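OmpT protein (Vibrio cholerae serotype O1, PDB 6EHE) probably works as a general diffusion porin, a beta barrel through which small hydrophilic solutes cross the bacterial outer membrane. Local coordinates at residues Gly3-Tyr8 with Val34-Thr39; Arg12-Phe17 with Ser94-Gly99; Trp82-Asp87 with Gln115-Tyr120; Tyr190-Gly195 with Gly205-Asn210. All blocks are in the same frame, centred on the assembly; numbering follows the deposited sequence.

Contact 1. Residues Gly3-Tyr8 with Val34-Thr39; sequences GTVDFY and VDANYT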
# COMPACT_ATOMS: atom_id res chain seq x y z
N GLY A 3 -27.21 14.26 -3.98
CA GLY A 3 -25.88 13.96 -3.54
C GLY A 3 -26.00 13.30 -2.18
O GLY A 3 -27.08 13.29 -1.58
N THR A 4 -24.91 12.75 -1.68
CA THR A 4 -24.92 12.11 -0.38
C THR A 4 -23.84 12.70 0.49
O THR A 4 -22.84 13.22 0.00
CB THR A 4 -24.70 10.60 -0.51
OG1 THR A 4 -23.61 10.37 -1.42
CG2 THR A 4 -25.95 9.93 -1.06
N VAL A 5 -24.04 12.61 1.80
CA VAL A 5 -22.97 12.77 2.77
C VAL A 5 -22.89 11.49 3.57
O VAL A 5 -23.90 11.00 4.06
CB VAL A 5 -23.20 13.98 3.68
CG1 VAL A 5 -22.00 14.15 4.59
CG2 VAL A 5 -23.43 15.22 2.82
N ASP A 6 -21.70 10.94 3.69
CA ASP A 6 -21.53 9.67 4.37
C ASP A 6 -20.47 9.85 5.44
O ASP A 6 -19.31 10.14 5.12
CB ASP A 6 -21.16 8.57 3.37
CG ASP A 6 -20.78 7.25 4.03
OD1 ASP A 6 -21.46 6.83 5.00
OD2 ASP A 6 -19.80 6.63 3.55
N PHE A 7 -20.86 9.76 6.70
CA PHE A 7 -19.89 9.59 7.76
C PHE A 7 -19.51 8.12 7.81
O PHE A 7 -20.38 7.25 7.73
CB PHE A 7 -20.44 10.06 9.10
CG PHE A 7 -20.86 11.48 9.09
CD1 PHE A 7 -19.99 12.47 9.52
CD2 PHE A 7 -22.12 11.84 8.60
CE1 PHE A 7 -20.38 13.80 9.50
CE2 PHE A 7 -22.51 13.17 8.56
CZ PHE A 7 -21.64 14.15 9.01
N TYR A 8 -18.21 7.85 7.88
CA TYR A 8 -17.74 6.48 7.88
C TYR A 8 -16.54 6.39 8.80
O TYR A 8 -15.95 7.40 9.20
CB TYR A 8 -17.36 6.00 6.47
CG TYR A 8 -16.13 6.69 5.93
CD1 TYR A 8 -16.23 7.84 5.16
CD2 TYR A 8 -14.85 6.22 6.23
CE1 TYR A 8 -15.10 8.48 4.68
CE2 TYR A 8 -13.71 6.85 5.75
CZ TYR A 8 -13.84 7.98 4.98
OH TYR A 8 -12.69 8.62 4.52
N VAL A 34 -15.50 11.73 6.34
CA VAL A 34 -16.69 12.24 5.68
C VAL A 34 -16.48 12.13 4.18
O VAL A 34 -15.45 12.58 3.66
CB VAL A 34 -16.99 13.71 6.05
CG1 VAL A 34 -18.38 14.12 5.58
CG2 VAL A 34 -16.86 13.91 7.54
N ASP A 35 -17.47 11.58 3.47
CA ASP A 35 -17.44 11.45 2.02
C ASP A 35 -18.68 12.12 1.47
O ASP A 35 -19.79 11.60 1.62
CB ASP A 35 -17.40 9.97 1.63
CG ASP A 35 -17.14 9.78 0.17
OD1 ASP A 35 -16.85 10.79 -0.51
OD2 ASP A 35 -17.22 8.63 -0.31
N ALA A 36 -18.53 13.29 0.86
CA ALA A 36 -19.67 13.99 0.28
C ALA A 36 -19.57 13.91 -1.23
O ALA A 36 -18.51 14.14 -1.80
CB ALA A 36 -19.71 15.45 0.71
N ASN A 37 -20.69 13.62 -1.86
CA ASN A 37 -20.78 13.57 -3.30
C ASN A 37 -21.96 14.42 -3.74
O ASN A 37 -23.02 14.37 -3.12
CB ASN A 37 -20.90 12.14 -3.76
CG ASN A 37 -19.69 11.31 -3.36
OD1 ASN A 37 -18.66 11.33 -4.05
ND2 ASN A 37 -19.79 10.61 -2.22
N TYR A 38 -21.75 15.22 -4.77
CA TYR A 38 -22.70 16.21 -5.23
C TYR A 38 -22.82 16.08 -6.73
O TYR A 38 -21.81 16.09 -7.43
CB TYR A 38 -22.25 17.64 -4.88
CG TYR A 38 -23.21 18.72 -5.31
CD1 TYR A 38 -24.33 19.00 -4.53
CD2 TYR A 38 -23.02 19.44 -6.48
CE1 TYR A 38 -25.23 19.96 -4.90
CE2 TYR A 38 -23.92 20.41 -6.86
CZ TYR A 38 -25.02 20.67 -6.07
OH TYR A 38 -25.93 21.63 -6.41
N THR A 39 -24.04 15.98 -7.24
CA THR A 39 -24.25 15.85 -8.67
C THR A 39 -24.56 17.22 -9.26
O THR A 39 -25.47 17.90 -8.79
CB THR A 39 -25.38 14.87 -8.94
OG1 THR A 39 -24.96 13.56 -8.54
CG2 THR A 39 -25.74 14.87 -10.41
O HOH W 1 -21.26 10.45 -0.24
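The Y8 ring turns its edge to the backbone of segment 34-39: D35 N lies near the ring plane, 4.1 Å from Y8 CE1, while V34 N approaches the same carbon obliquely. With CG wedged between the backbone N and the carbonyl carbon of Y8 (chi1 68°), the end of the ring swings closer to the partner strand, and its hydroxyl goes on to hydrogen-bond E51 of strand 44-53. The F7 ring meets V34 slantwise; V34 CG2 sits 4.0 Å from F7 CD1, and the two side chains run side by side in the same direction. V5 continues this apolar face, its CG1 3.8 Å from V34 CG1.

Between the strands, four backbone hydrogen bonds tie T4 to N37 and D6 to D35. The straightest is N37 N to T4 O, 2.9 Å long with 167° at the hydrogen. The reverse face is polar and looks into the barrel. There one water joins the strands: it donates to D35 O (2.6 Å), accepts from N37 ND2 (2.5 Å) and also binds T4 OG1. D6 OD2 and D35 OD2 stand 5.1 Å apart, probably both charged and not in contact; D35 OD1 is held by Q47. D6 and F7, together with W319, bind calcium in another structure of this protein; none is bound to them here. This is an antiparallel hairpin, strands 3-17 and 24-39, with side chains alternating between an apolar and a polar face, as in the wall of a porin barrel.

Contact 2. Residues Arg12-Phe17 with Ser94-Gly99; sequences RTELKF and SYFFGG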
# COMPACT_ATOMS: atom_id res chain seq x y z
N ARG A 12 -10.12 -0.08 14.79
CA ARG A 12 -9.20 -1.19 14.61
C ARG A 12 -8.47 -1.38 15.93
O ARG A 12 -8.00 -0.40 16.51
CB ARG A 12 -8.22 -0.88 13.47
CG ARG A 12 -7.32 -2.03 13.10
CD ARG A 12 -6.37 -1.65 11.97
NE ARG A 12 -7.08 -1.41 10.72
CZ ARG A 12 -6.48 -1.13 9.57
NH1 ARG A 12 -7.22 -0.93 8.49
NH2 ARG A 12 -5.16 -1.05 9.51
N THR A 13 -8.38 -2.61 16.40
CA THR A 13 -7.57 -2.88 17.59
C THR A 13 -6.78 -4.16 17.35
O THR A 13 -7.32 -5.16 16.89
CB THR A 13 -8.40 -2.99 18.88
OG1 THR A 13 -8.99 -1.71 19.16
CG2 THR A 13 -7.51 -3.39 20.09
N GLU A 14 -5.48 -4.09 17.65
CA GLU A 14 -4.57 -5.13 17.24
C GLU A 14 -3.57 -5.41 18.34
O GLU A 14 -3.15 -4.51 19.07
CB GLU A 14 -3.85 -4.76 15.92
CG GLU A 14 -4.79 -4.78 14.71
CD GLU A 14 -4.12 -4.45 13.39
OE1 GLU A 14 -3.09 -3.73 13.38
OE2 GLU A 14 -4.63 -4.92 12.36
N LEU A 15 -3.21 -6.68 18.43
CA LEU A 15 -2.20 -7.20 19.34
C LEU A 15 -1.12 -7.85 18.50
O LEU A 15 -1.41 -8.74 17.69
CB LEU A 15 -2.81 -8.20 20.32
CG LEU A 15 -1.89 -9.03 21.21
CD1 LEU A 15 -1.26 -8.19 22.33
CD2 LEU A 15 -2.63 -10.27 21.80
N LYS A 16 0.12 -7.41 18.68
CA LYS A 16 1.22 -7.85 17.84
C LYS A 16 2.36 -8.35 18.71
O LYS A 16 2.68 -7.76 19.75
CB LYS A 16 1.73 -6.71 16.95
CG LYS A 16 0.76 -6.26 15.86
CD LYS A 16 1.46 -6.22 14.47
CE LYS A 16 2.87 -5.64 14.55
NZ LYS A 16 3.61 -5.79 13.25
N PHE A 17 2.97 -9.44 18.26
CA PHE A 17 4.12 -10.08 18.87
C PHE A 17 5.18 -10.17 17.79
O PHE A 17 5.10 -11.05 16.93
CB PHE A 17 3.80 -11.49 19.35
CG PHE A 17 2.79 -11.56 20.46
CD1 PHE A 17 1.45 -11.75 20.18
CD2 PHE A 17 3.20 -11.50 21.79
CE1 PHE A 17 0.53 -11.83 21.21
CE2 PHE A 17 2.28 -11.59 22.81
CZ PHE A 17 0.94 -11.76 22.52
N SER A 94 -2.36 -10.49 3.41
CA SER A 94 -2.16 -10.47 4.85
C SER A 94 -2.88 -9.29 5.48
O SER A 94 -3.29 -8.34 4.82
CB SER A 94 -0.68 -10.38 5.20
OG SER A 94 -0.17 -9.09 4.89
N TYR A 95 -2.98 -9.36 6.80
CA TYR A 95 -3.41 -8.23 7.59
C TYR A 95 -2.25 -7.58 8.32
O TYR A 95 -2.34 -6.40 8.65
CB TYR A 95 -4.48 -8.67 8.61
CG TYR A 95 -5.91 -8.68 8.08
CD1 TYR A 95 -6.71 -7.54 8.14
CD2 TYR A 95 -6.47 -9.83 7.52
CE1 TYR A 95 -8.01 -7.54 7.66
CE2 TYR A 95 -7.77 -9.84 7.04
CZ TYR A 95 -8.53 -8.69 7.11
OH TYR A 95 -9.81 -8.69 6.62
N PHE A 96 -1.17 -8.34 8.57
CA PHE A 96 -0.12 -7.92 9.49
C PHE A 96 1.26 -7.86 8.84
O PHE A 96 1.92 -6.82 8.92
CB PHE A 96 -0.04 -8.88 10.68
CG PHE A 96 -1.06 -8.61 11.74
CD1 PHE A 96 -0.97 -7.48 12.53
CD2 PHE A 96 -2.08 -9.52 11.98
CE1 PHE A 96 -1.91 -7.24 13.53
CE2 PHE A 96 -3.03 -9.28 12.96
CZ PHE A 96 -2.94 -8.14 13.75
N PHE A 97 1.74 -8.95 8.25
CA PHE A 97 3.15 -9.09 7.94
C PHE A 97 3.50 -9.17 6.47
O PHE A 97 4.69 -9.18 6.14
CB PHE A 97 3.72 -10.33 8.64
CG PHE A 97 3.35 -10.42 10.10
CD1 PHE A 97 3.85 -9.52 11.01
CD2 PHE A 97 2.51 -11.43 10.55
CE1 PHE A 97 3.53 -9.60 12.34
CE2 PHE A 97 2.19 -11.52 11.90
CZ PHE A 97 2.69 -10.60 12.79
N GLY A 98 2.52 -9.26 5.56
CA GLY A 98 2.79 -9.42 4.15
C GLY A 98 3.04 -8.09 3.47
O GLY A 98 3.12 -7.03 4.10
N GLY A 99 3.14 -8.16 2.15
CA GLY A 99 3.36 -6.96 1.37
C GLY A 99 4.81 -6.57 1.19
O GLY A 99 5.08 -5.50 0.64
O HOH W 2 -1.36 -4.57 10.89
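K16 and F96 bring the two backbones closest, yet their CA atoms are still 8.5 Å apart: segment 12-17 is a straight run of wall strand 3-17, whereas 94-99 is an irregular turn without helix or strand. The turn belongs to the long loop between strands 74-78 and 115-121, the L3 constriction loop of the porin fold, which bends into the barrel instead of lying outside it. Side chains therefore do nearly all the touching, and no direct hydrogen bond crosses.

The F96 ring reaches out between two charged side chains of the strand. E14 comes from the opposite direction and meets the ring obliquely, with E14 CD 3.6 Å from F96 CE1 and the carboxylate plane 38° from that of the ring. K16 slides past the ring in the opposite direction; its chain is bent at chi2 and chi3, which lays K16 CD within 3.4 Å of F96 CD1 and carries the ammonium on toward F97, where K16 NZ is 3.9 Å from F97 CE1. Within the turn, F96 CB sits over the centre of the F97 ring, 3.5 Å above its plane, so the two aromatic side chains pack against each other as well as against the wall.

The barrel holds this turn from another strand as well: E280 of strand 275-286 accepts hydrogen bonds from both Y95 N and F97 N. The E14 carboxylate is shared, OE2 being bonded to Y278 OH. Its other oxygen, E14 OE1, accepts from a water at 3.1 Å that also donates to Y95 O.

Contact 3. Residues Trp82-Asp87 with Gln115-Tyr120; sequences WTTSDD and QVKYVY. With C8E ((hydroxyethyloxy)tri(ethyloxy)octane), chain H; C8E ((hydroxyethyloxy)tri(ethyloxy)octane), chain F.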
# COMPACT_ATOMS: atom_id res chain seq x y z
N TRP A 82 -3.57 8.25 -1.07
CA TRP A 82 -2.74 7.09 -1.34
C TRP A 82 -2.33 7.09 -2.80
O TRP A 82 -3.02 7.62 -3.67
CB TRP A 82 -3.48 5.80 -1.02
CG TRP A 82 -4.06 5.79 0.35
CD1 TRP A 82 -5.38 5.92 0.70
CD2 TRP A 82 -3.33 5.66 1.57
NE1 TRP A 82 -5.51 5.86 2.08
CE2 TRP A 82 -4.26 5.70 2.63
CE3 TRP A 82 -1.97 5.51 1.87
CZ2 TRP A 82 -3.88 5.60 3.95
CZ3 TRP A 82 -1.59 5.40 3.20
CH2 TRP A 82 -2.54 5.46 4.22
N THR A 83 -1.17 6.49 -3.08
CA THR A 83 -0.71 6.42 -4.45
C THR A 83 -1.58 5.46 -5.26
O THR A 83 -2.17 4.53 -4.73
CB THR A 83 0.75 5.95 -4.50
OG1 THR A 83 0.82 4.63 -3.97
CG2 THR A 83 1.68 6.90 -3.74
N THR A 84 -1.64 5.71 -6.57
CA THR A 84 -2.25 4.76 -7.49
C THR A 84 -1.66 3.38 -7.29
O THR A 84 -2.38 2.37 -7.34
CB THR A 84 -2.04 5.19 -8.94
OG1 THR A 84 -2.52 6.53 -9.14
CG2 THR A 84 -2.76 4.26 -9.85
N SER A 85 -0.33 3.31 -7.10
CA SER A 85 0.31 2.01 -6.89
C SER A 85 -0.21 1.34 -5.64
O SER A 85 -0.27 0.11 -5.56
CB SER A 85 1.83 2.15 -6.81
OG SER A 85 2.20 3.23 -5.97
N ASP A 86 -0.63 2.14 -4.66
CA ASP A 86 -1.17 1.53 -3.45
C ASP A 86 -2.60 1.04 -3.65
O ASP A 86 -2.96 -0.04 -3.18
CB ASP A 86 -1.10 2.53 -2.29
CG ASP A 86 -1.47 1.91 -0.97
OD1 ASP A 86 -0.74 1.01 -0.49
OD2 ASP A 86 -2.50 2.32 -0.41
N ASP A 87 -3.44 1.83 -4.33
CA ASP A 87 -4.77 1.35 -4.72
C ASP A 87 -4.68 0.05 -5.49
O ASP A 87 -5.43 -0.88 -5.22
CB ASP A 87 -5.48 2.40 -5.58
CG ASP A 87 -5.65 3.73 -4.87
OD1 ASP A 87 -5.67 3.76 -3.59
OD2 ASP A 87 -5.76 4.73 -5.61
N GLN A 115 -1.37 15.02 -5.09
CA GLN A 115 -1.41 14.37 -6.39
C GLN A 115 -2.71 14.67 -7.09
O GLN A 115 -3.74 14.95 -6.47
CB GLN A 115 -1.33 12.83 -6.33
CG GLN A 115 -0.61 12.23 -5.20
CD GLN A 115 -0.81 10.73 -5.17
OE1 GLN A 115 -0.77 10.04 -6.21
NE2 GLN A 115 -1.02 10.21 -3.98
N VAL A 116 -2.66 14.49 -8.40
CA VAL A 116 -3.85 14.28 -9.21
C VAL A 116 -3.81 12.82 -9.68
O VAL A 116 -2.81 12.36 -10.24
CB VAL A 116 -3.94 15.26 -10.39
CG1 VAL A 116 -2.64 15.31 -11.13
CG2 VAL A 116 -5.02 14.80 -11.34
N LYS A 117 -4.87 12.10 -9.38
CA LYS A 117 -5.05 10.72 -9.77
C LYS A 117 -6.21 10.66 -10.75
O LYS A 117 -7.17 11.41 -10.65
CB LYS A 117 -5.32 9.83 -8.55
CG LYS A 117 -4.18 9.81 -7.52
CD LYS A 117 -4.62 9.19 -6.17
CE LYS A 117 -4.94 7.70 -6.25
NZ LYS A 117 -5.36 7.08 -4.97
N TYR A 118 -6.11 9.76 -11.69
CA TYR A 118 -7.08 9.56 -12.75
C TYR A 118 -7.48 8.10 -12.76
O TYR A 118 -6.61 7.23 -12.63
CB TYR A 118 -6.46 9.91 -14.09
CG TYR A 118 -7.36 9.55 -15.23
CD1 TYR A 118 -8.46 10.33 -15.51
CD2 TYR A 118 -7.11 8.44 -16.05
CE1 TYR A 118 -9.30 10.02 -16.54
CE2 TYR A 118 -7.96 8.13 -17.10
CZ TYR A 118 -9.05 8.94 -17.33
OH TYR A 118 -9.92 8.69 -18.34
N VAL A 119 -8.77 7.84 -12.96
CA VAL A 119 -9.29 6.47 -13.08
C VAL A 119 -10.29 6.42 -14.23
O VAL A 119 -11.24 7.21 -14.25
CB VAL A 119 -9.99 6.02 -11.79
CG1 VAL A 119 -10.67 4.67 -11.99
CG2 VAL A 119 -9.01 5.98 -10.60
N TYR A 120 -10.11 5.48 -15.16
CA TYR A 120 -11.11 5.14 -16.17
C TYR A 120 -11.44 3.66 -16.09
O TYR A 120 -10.55 2.82 -16.21
CB TYR A 120 -10.62 5.47 -17.58
CG TYR A 120 -11.60 5.06 -18.68
CD1 TYR A 120 -12.77 5.78 -18.91
CD2 TYR A 120 -11.36 3.95 -19.49
CE1 TYR A 120 -13.67 5.41 -19.90
CE2 TYR A 120 -12.26 3.57 -20.48
CZ TYR A 120 -13.41 4.30 -20.68
OH TYR A 120 -14.32 3.95 -21.66
C6 C8E H . -8.98 2.75 -6.07
C7 C8E H . -9.19 3.33 -7.48
C8 C8E H . -10.67 3.66 -7.81
O9 C8E H . -11.24 2.65 -8.65
C10 C8E H . -11.69 1.54 -7.88
C11 C8E H . -12.02 0.32 -8.75
O12 C8E H . -11.39 0.39 -10.03
C13 C8E H . -11.33 -0.85 -10.71
C14 C8E H . -10.53 -1.85 -9.89
O15 C8E H . -9.20 -1.99 -10.37
C16 C8E H . -8.46 -2.91 -9.58
C17 C8E H . -7.22 -2.24 -8.96
O18 C8E H . -7.58 -1.29 -7.97
C19 C8E H . -8.21 -1.89 -6.84
C20 C8E H . -8.83 -0.77 -6.00
O21 C8E H . -10.20 -0.64 -6.32
O15 C8E F . -13.23 7.66 -23.14
C16 C8E F . -14.15 6.98 -23.97
C17 C8E F . -15.61 7.12 -23.51
O18 C8E F . -16.34 8.03 -24.33
C19 C8E F . -15.96 8.00 -25.70
C20 C8E F . -16.95 7.22 -26.57
O21 C8E F . -17.54 6.15 -25.85
O HOH W 3 -5.17 6.51 -9.78
O HOH W 4 -0.40 8.11 -8.00
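K117 spans the gap between strand and helix and grips two acceptors with its ammonium. The side chain leaves the backbone with CG anti to the carbonyl carbon (chi1 -62°), runs extended, then kinks once at chi3 (67°) before straightening again. That single bend delivers K117 NZ to W82 O at 2.7 Å, where it sits well above the carbonyl plane, 41° out of it. The same nitrogen makes a salt bridge with D87 OD2; the modelled 2.5 Å is very short, and its exact length is doubtful.

Q115, two residues earlier on the same side of the strand, reaches the same carbonyl with a chain extended beyond CG. Its NE2 gives W82 O only a weak bond of 3.3 Å and another weak one to H112 O, while Q115 OE1 accepts a hydrogen bond from a water (2.7 Å) that in turn accepts from T84 N. The carbonyl of W82 thus has two donors, one strong and one weak. T84 passes alongside K117 in the opposite direction, T84 OG1 lying 3.9 Å from K117 CE; a second water links this hydroxyl to Y118 O.

T83 stands at the N-cap position before helix 84-88, and its hydroxyl donates to S85 OG, whose own next partner is E144 on the barrel wall. D87 CB also lies 3.6 Å from atom C6 of a bound detergent. Here the short helix that begins the inward-folded L3 loop is pinned to the adjoining wall strand 115-121, an arrangement belonging to the constriction zone of porins.

Contact 4. Residues Tyr190-Gly195 with Gly205-Asn210; sequences YFEVTG and GVTYYN. With C8E ((hydroxyethyloxy)tri(ethyloxy)octane), chain C; C8E ((hydroxyethyloxy)tri(ethyloxy)octane), chain I.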
# COMPACT_ATOMS: atom_id res chain seq x y z
N TYR A 190 9.88 1.55 -10.62
CA TYR A 190 9.36 0.22 -10.36
C TYR A 190 8.32 -0.16 -11.40
O TYR A 190 7.65 0.70 -12.00
CB TYR A 190 8.76 0.12 -8.95
CG TYR A 190 7.94 1.33 -8.61
CD1 TYR A 190 8.53 2.47 -8.06
CD2 TYR A 190 6.56 1.35 -8.83
CE1 TYR A 190 7.78 3.61 -7.76
CE2 TYR A 190 5.80 2.47 -8.52
CZ TYR A 190 6.42 3.60 -7.99
OH TYR A 190 5.67 4.72 -7.69
N PHE A 191 8.19 -1.47 -11.59
CA PHE A 191 7.24 -2.03 -12.53
C PHE A 191 6.74 -3.34 -11.96
O PHE A 191 7.45 -4.01 -11.20
CB PHE A 191 7.85 -2.23 -13.92
CG PHE A 191 6.83 -2.71 -14.95
CD1 PHE A 191 6.02 -1.80 -15.61
CD2 PHE A 191 6.67 -4.06 -15.21
CE1 PHE A 191 5.09 -2.22 -16.52
CE2 PHE A 191 5.73 -4.48 -16.11
CZ PHE A 191 4.93 -3.57 -16.77
N GLU A 192 5.54 -3.73 -12.37
CA GLU A 192 4.80 -4.78 -11.69
C GLU A 192 3.88 -5.50 -12.67
O GLU A 192 3.21 -4.85 -13.49
CB GLU A 192 3.97 -4.14 -10.56
CG GLU A 192 2.86 -4.97 -9.95
CD GLU A 192 1.54 -4.94 -10.70
OE1 GLU A 192 1.07 -3.86 -11.13
OE2 GLU A 192 0.99 -6.04 -10.86
N VAL A 193 3.80 -6.82 -12.55
CA VAL A 193 2.74 -7.59 -13.20
C VAL A 193 2.08 -8.51 -12.17
O VAL A 193 2.77 -9.20 -11.40
CB VAL A 193 3.29 -8.42 -14.38
CG1 VAL A 193 2.22 -9.30 -14.91
CG2 VAL A 193 3.81 -7.51 -15.50
N THR A 194 0.75 -8.53 -12.15
CA THR A 194 0.01 -9.35 -11.21
C THR A 194 -1.04 -10.16 -11.96
O THR A 194 -1.68 -9.65 -12.89
CB THR A 194 -0.68 -8.48 -10.12
OG1 THR A 194 0.33 -7.79 -9.34
CG2 THR A 194 -1.59 -9.30 -9.18
N GLY A 195 -1.22 -11.40 -11.54
CA GLY A 195 -2.37 -12.18 -11.97
C GLY A 195 -3.03 -12.82 -10.78
O GLY A 195 -2.36 -13.36 -9.90
N GLY A 205 -2.98 -15.49 -6.16
CA GLY A 205 -2.39 -14.31 -6.78
C GLY A 205 -0.88 -14.46 -6.86
O GLY A 205 -0.27 -14.99 -5.94
N VAL A 206 -0.31 -13.99 -7.96
CA VAL A 206 1.13 -13.87 -8.11
C VAL A 206 1.43 -12.45 -8.58
O VAL A 206 0.85 -11.99 -9.57
CB VAL A 206 1.71 -14.89 -9.11
CG1 VAL A 206 3.19 -14.62 -9.32
CG2 VAL A 206 1.52 -16.32 -8.63
N THR A 207 2.36 -11.78 -7.88
CA THR A 207 2.85 -10.47 -8.31
C THR A 207 4.37 -10.50 -8.44
O THR A 207 5.07 -10.93 -7.52
CB THR A 207 2.42 -9.35 -7.36
OG1 THR A 207 1.00 -9.24 -7.36
CG2 THR A 207 2.97 -8.00 -7.78
N TYR A 208 4.87 -10.06 -9.59
CA TYR A 208 6.28 -9.80 -9.80
C TYR A 208 6.46 -8.30 -9.77
O TYR A 208 5.73 -7.58 -10.47
CB TYR A 208 6.75 -10.34 -11.16
CG TYR A 208 6.56 -11.84 -11.37
CD1 TYR A 208 7.50 -12.76 -10.90
CD2 TYR A 208 5.46 -12.33 -12.06
CE1 TYR A 208 7.34 -14.12 -11.11
CE2 TYR A 208 5.28 -13.70 -12.27
CZ TYR A 208 6.22 -14.59 -11.79
OH TYR A 208 6.05 -15.95 -11.97
N TYR A 209 7.40 -7.84 -8.96
CA TYR A 209 7.78 -6.44 -8.90
C TYR A 209 9.26 -6.30 -9.19
O TYR A 209 10.06 -7.12 -8.75
CB TYR A 209 7.48 -5.79 -7.51
CG TYR A 209 6.36 -4.79 -7.50
CD1 TYR A 209 6.60 -3.45 -7.75
CD2 TYR A 209 5.06 -5.16 -7.18
CE1 TYR A 209 5.59 -2.52 -7.75
CE2 TYR A 209 4.05 -4.23 -7.15
CZ TYR A 209 4.32 -2.91 -7.45
OH TYR A 209 3.37 -1.92 -7.45
N ASN A 210 9.62 -5.26 -9.91
CA ASN A 210 11.00 -4.90 -10.11
C ASN A 210 11.14 -3.45 -9.73
O ASN A 210 10.24 -2.66 -9.98
CB ASN A 210 11.46 -5.09 -11.56
CG ASN A 210 12.88 -4.55 -11.80
OD1 ASN A 210 13.07 -3.55 -12.50
ND2 ASN A 210 13.88 -5.20 -11.21
C11 C8E C . 3.30 -16.34 -13.31
O12 C8E C . 2.53 -15.16 -13.22
C13 C8E C . 1.14 -15.44 -13.03
C14 C8E C . 0.30 -14.56 -13.96
O15 C8E C . 1.18 -13.57 -14.46
C16 C8E C . 0.54 -12.40 -14.96
C17 C8E C . -0.68 -12.75 -15.81
O18 C8E C . -0.35 -13.37 -17.04
C19 C8E C . -1.00 -14.60 -17.24
C20 C8E C . -2.01 -14.46 -18.38
O21 C8E C . -1.74 -15.42 -19.39
C1 C8E I . 12.59 -0.53 -12.93
C2 C8E I . 11.59 -1.19 -13.88
C3 C8E I . 11.47 -0.42 -15.20
C4 C8E I . 11.10 1.04 -14.95
C5 C8E I . 9.76 1.43 -15.59
C6 C8E I . 8.93 2.38 -14.71
C7 C8E I . 7.73 2.97 -15.47
C8 C8E I . 6.86 1.87 -16.09
O9 C8E I . 5.48 2.19 -15.92
C10 C8E I . 4.75 2.45 -17.11
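T207 OG1 donates to T194 OG1 (2.5 Å), and T194 OG1 in turn donates a hydrogen bond to E192 OE2, modelled so short that its length is doubtful. Both threonines hold OG1 anti to the carbonyl carbon (chi1 -63° and -64°), which turns the hydroxyls toward each other across the non-hydrogen-bonded pair. T207 OG1 also accepts from A91 N of the inner loop, while E192 OE1 has a weak bond to H157.

Six backbone bonds of 2.8 to 2.9 Å join F191 to N210, V193 to Y208 and G195 to V206. On the E192 face, E192 CB makes a CH-pi contact, 3.4 Å from the centroid of the Y209 ring and 14° off its normal, though these side chains are modelled too close for the distance to be exact. At the edge of that ring lies Y190 CD2, 4.1 Å from Y209 CE1; Y190 OH bonds E144.

The other face meets detergent: V193 CG1 lies 3.5 Å from C16 of one molecule, whose O12 comes to the Y208 ring edge. The antiparallel hairpin of strands 178-199 and 202-215, detergent-covered outside and partly loop-covered inside, is the kind of wall from which porin barrels are built.

All four contacts belong to one closed antiparallel barrel of 16 strands. Contacts 1 and 2 share strand 3-17, with centres about 30 Å apart: contact 1 holds D6 and F7, which bind calcium in another structure of this protein; in contact 2 the E14 side chain is about 5 Å from a bound magnesium ion. Contacts 2 and 3 hold different parts of the loop that folds into the pore; their centres are about 24 Å apart, on opposite sides of the chain's centre. Contact 4 backs that loop: S85 OG and Y190 OH come within 4.1 Å, and E144 accepts from both. Contact 4 lies about 34 Å from contact 1, centre to centre, across the barrel.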